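Local coordinates for beta-galactosidase/beta-glucuronidase (Faecalibacterium prausnitzii L2-6, PDB 6MVF), which binds flavin mononucleotide and is a beta-glucuronidase of glycosyl hydrolase family 2, probably cleaving terminal beta-glycosidic bonds, at residues L98-K103 with L134-S139. Sequence-based numbering, arbitrary orientation.
Sequences LDATVK and LTIEVS
Lys-103 and Glu-137 join across the polar face of an antiparallel strand pair: NZ of Lys-103 lies 2.9 Å from OE1 of Glu-137, a salt bridge whose hydrogen bond is weak. They are diagonal neighbours, since Lys-103 pairs with Thr-135 and Glu-137 with Thr-101. The lysine spans the offset because its CG stands anti to the carbonyl carbon (chi1 -78°) and its chain runs extended until a bend at the last torsion, leaning back toward the Thr-101/Glu-137 pair, where it crosses the glutamate at a slant. Asp-99, Thr-101, Thr-135 and Ser-139 share this partly exposed face.

On the buried face, CG1 of Val-102 meets CD1 of Leu-134 at 3.8 Å, again diagonally; CG2 of Val-102 approaches CG1 of Ile-136 more loosely, at 4.3 Å. Trp-34 of strand 34-37 touches both Leu-134 and Ile-136.

Reciprocal backbone bonds fix this register: Thr-101 N to Glu-137 O and Glu-137 N to Thr-101 O are both 2.8 Å, and Lys-103 pairs likewise with Thr-135. At the other end, Ser-139 O accepts Leu-98 N at 2.8 Å from well above its carbonyl plane, and Asp-99 N only weakly.

Two residues thus face Ser-139, a classic beta bulge. Strands 70-78 and 107-113 flank the pair, making it the interior of an antiparallel sheet in the beta-sandwich sugar-binding domain of family 2 glycosidases.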
ATOM      1  N   LEU A  98      16.816  17.365  27.861  1.00 33.84           N
ATOM      2  CA  LEU A  98      17.542  16.356  28.644  1.00 31.18           C
ATOM      3  C   LEU A  98      16.848  15.956  29.952  1.00 34.29           C
ATOM      4  O   LEU A  98      17.176  14.941  30.564  1.00 32.81           O
ATOM      5  CB  LEU A  98      18.917  16.891  29.005  1.00 22.74           C
ATOM      6  CG  LEU A  98      19.835  17.185  27.841  1.00 33.36           C
ATOM      7  CD1 LEU A  98      21.116  17.826  28.368  1.00 35.40           C
ATOM      8  CD2 LEU A  98      20.124  15.885  27.081  1.00 33.45           C
ATOM      9  N   ASP A  99      15.903  16.794  30.373  1.00 39.09           N
ATOM     10  CA  ASP A  99      15.299  16.773  31.698  1.00 37.27           C
ATOM     11  C   ASP A  99      13.841  17.151  31.517  1.00 39.06           C
ATOM     12  O   ASP A  99      13.541  18.058  30.737  1.00 44.77           O
ATOM     13  CB  ASP A  99      16.015  17.770  32.623  1.00 40.23           C
ATOM     14  CG  ASP A  99      15.723  17.541  34.097  1.00 58.49           C
ATOM     15  OD1 ASP A  99      14.906  16.648  34.420  1.00 59.67           O
ATOM     16  OD2 ASP A  99      16.316  18.263  34.943  1.00 67.59           O
ATOM     17  N   ALA A 100      12.931  16.457  32.203  1.00 30.60           N
ATOM     18  CA  ALA A 100      11.519  16.617  31.883  1.00 34.07           C
ATOM     19  C   ALA A 100      10.633  16.575  33.121  1.00 38.77           C
ATOM     20  O   ALA A 100      10.960  15.936  34.127  1.00 41.90           O
ATOM     21  CB  ALA A 100      11.040  15.551  30.894  1.00 37.71           C
ATOM     22  N   THR A 101       9.491  17.263  33.021  1.00 36.65           N
ATOM     23  CA  THR A 101       8.412  17.198  34.002  1.00 41.71           C
ATOM     24  C   THR A 101       7.098  17.053  33.253  1.00 36.76           C
ATOM     25  O   THR A 101       6.830  17.824  32.327  1.00 36.88           O
ATOM     26  CB  THR A 101       8.361  18.455  34.891  1.00 39.21           C
ATOM     27  OG1 THR A 101       9.578  18.574  35.641  1.00 43.50           O
ATOM     28  CG2 THR A 101       7.199  18.357  35.863  1.00 34.64           C
ATOM     29  N   VAL A 102       6.280  16.078  33.644  1.00 35.17           N
ATOM     30  CA  VAL A 102       4.994  15.830  32.996  1.00 34.94           C
ATOM     31  C   VAL A 102       3.880  16.258  33.945  1.00 38.86           C
ATOM     32  O   VAL A 102       3.849  15.842  35.109  1.00 39.84           O
ATOM     33  CB  VAL A 102       4.838  14.352  32.579  1.00 35.72           C
ATOM     34  CG1 VAL A 102       3.513  14.134  31.829  1.00 36.64           C
ATOM     35  CG2 VAL A 102       6.000  13.914  31.701  1.00 31.26           C
ATOM     36  N   LYS A 103       2.960  17.082  33.449  1.00 40.16           N
ATOM     37  CA  LYS A 103       1.778  17.489  34.203  1.00 39.24           C
ATOM     38  C   LYS A 103       0.523  17.126  33.427  1.00 38.96           C
ATOM     39  O   LYS A 103       0.437  17.373  32.217  1.00 39.94           O
ATOM     40  CB  LYS A 103       1.770  18.993  34.488  1.00 37.09           C
ATOM     41  CG  LYS A 103       2.670  19.451  35.605  1.00 36.57           C
ATOM     42  CD  LYS A 103       2.754  20.969  35.578  1.00 46.20           C
ATOM     43  CE  LYS A 103       3.773  21.499  36.568  1.00 50.36           C
ATOM     44  NZ  LYS A 103       4.577  22.605  35.981  1.00 43.20           N
ATOM     45  N   LEU A 134      -2.299  17.965  28.740  1.00 42.03           N
ATOM     46  CA  LEU A 134      -1.004  17.335  28.958  1.00 40.77           C
ATOM     47  C   LEU A 134       0.095  18.376  28.777  1.00 42.85           C
ATOM     48  O   LEU A 134       0.155  19.045  27.733  1.00 33.48           O
ATOM     49  CB  LEU A 134      -0.811  16.168  27.983  1.00 35.63           C
ATOM     50  CG  LEU A 134       0.506  15.398  27.914  1.00 40.02           C
ATOM     51  CD1 LEU A 134       0.813  14.828  29.259  1.00 34.80           C
ATOM     52  CD2 LEU A 134       0.431  14.280  26.865  1.00 35.60           C
ATOM     53  N   THR A 135       0.958  18.509  29.792  1.00 39.14           N
ATOM     54  CA  THR A 135       2.021  19.515  29.823  1.00 39.23           C
ATOM     55  C   THR A 135       3.349  18.826  30.107  1.00 35.36           C
ATOM     56  O   THR A 135       3.478  18.127  31.117  1.00 34.60           O
ATOM     57  CB  THR A 135       1.732  20.584  30.890  1.00 39.96           C
ATOM     58  OG1 THR A 135       0.466  21.202  30.615  1.00 48.00           O
ATOM     59  CG2 THR A 135       2.804  21.658  30.900  1.00 33.06           C
ATOM     60  N   ILE A 136       4.330  19.009  29.222  1.00 32.60           N
ATOM     61  CA  ILE A 136       5.669  18.441  29.401  1.00 35.25           C
ATOM     62  C   ILE A 136       6.690  19.576  29.346  1.00 39.03           C
ATOM     63  O   ILE A 136       6.952  20.143  28.276  1.00 30.80           O
ATOM     64  CB  ILE A 136       5.999  17.367  28.357  1.00 35.94           C
ATOM     65  CG1 ILE A 136       4.906  16.297  28.315  1.00 38.09           C
ATOM     66  CG2 ILE A 136       7.362  16.734  28.671  1.00 35.17           C
ATOM     67  CD1 ILE A 136       4.879  15.471  27.022  1.00 32.83           C
ATOM     68  N   GLU A 137       7.268  19.903  30.498  1.00 43.81           N
ATOM     69  CA  GLU A 137       8.387  20.829  30.564  1.00 39.62           C
ATOM     70  C   GLU A 137       9.665  20.070  30.266  1.00 39.13           C
ATOM     71  O   GLU A 137       9.943  19.055  30.906  1.00 35.87           O
ATOM     72  CB  GLU A 137       8.479  21.472  31.947  1.00 45.42           C
ATOM     73  CG  GLU A 137       7.525  22.628  32.174  1.00 58.49           C
ATOM     74  CD  GLU A 137       7.721  23.311  33.530  1.00 67.67           C
ATOM     75  OE1 GLU A 137       6.688  23.609  34.183  1.00 59.10           O
ATOM     76  OE2 GLU A 137       8.898  23.548  33.925  1.00 61.50           O
ATOM     77  N   VAL A 138      10.440  20.566  29.304  1.00 38.19           N
ATOM     78  CA  VAL A 138      11.678  19.931  28.872  1.00 37.81           C
ATOM     79  C   VAL A 138      12.803  20.957  28.933  1.00 33.18           C
ATOM     80  O   VAL A 138      12.649  22.079  28.449  1.00 34.76           O
ATOM     81  CB  VAL A 138      11.543  19.369  27.445  1.00 36.34           C
ATOM     82  CG1 VAL A 138      12.843  18.697  27.002  1.00 34.16           C
ATOM     83  CG2 VAL A 138      10.382  18.423  27.366  1.00 33.54           C
ATOM     84  N   SER A 139      13.933  20.570  29.500  1.00 30.73           N
ATOM     85  CA  SER A 139      15.092  21.444  29.584  1.00 30.37           C
ATOM     86  C   SER A 139      16.323  20.715  29.071  1.00 33.37           C
ATOM     87  O   SER A 139      16.618  19.602  29.525  1.00 29.41           O
ATOM     88  CB  SER A 139      15.332  21.907  31.016  1.00 27.69           C
ATOM     89  OG  SER A 139      16.563  22.618  31.087  1.00 37.90           O
TER
HETATM   90  O   HOH W   1      -1.533  20.202  32.506  1.00 35.56           O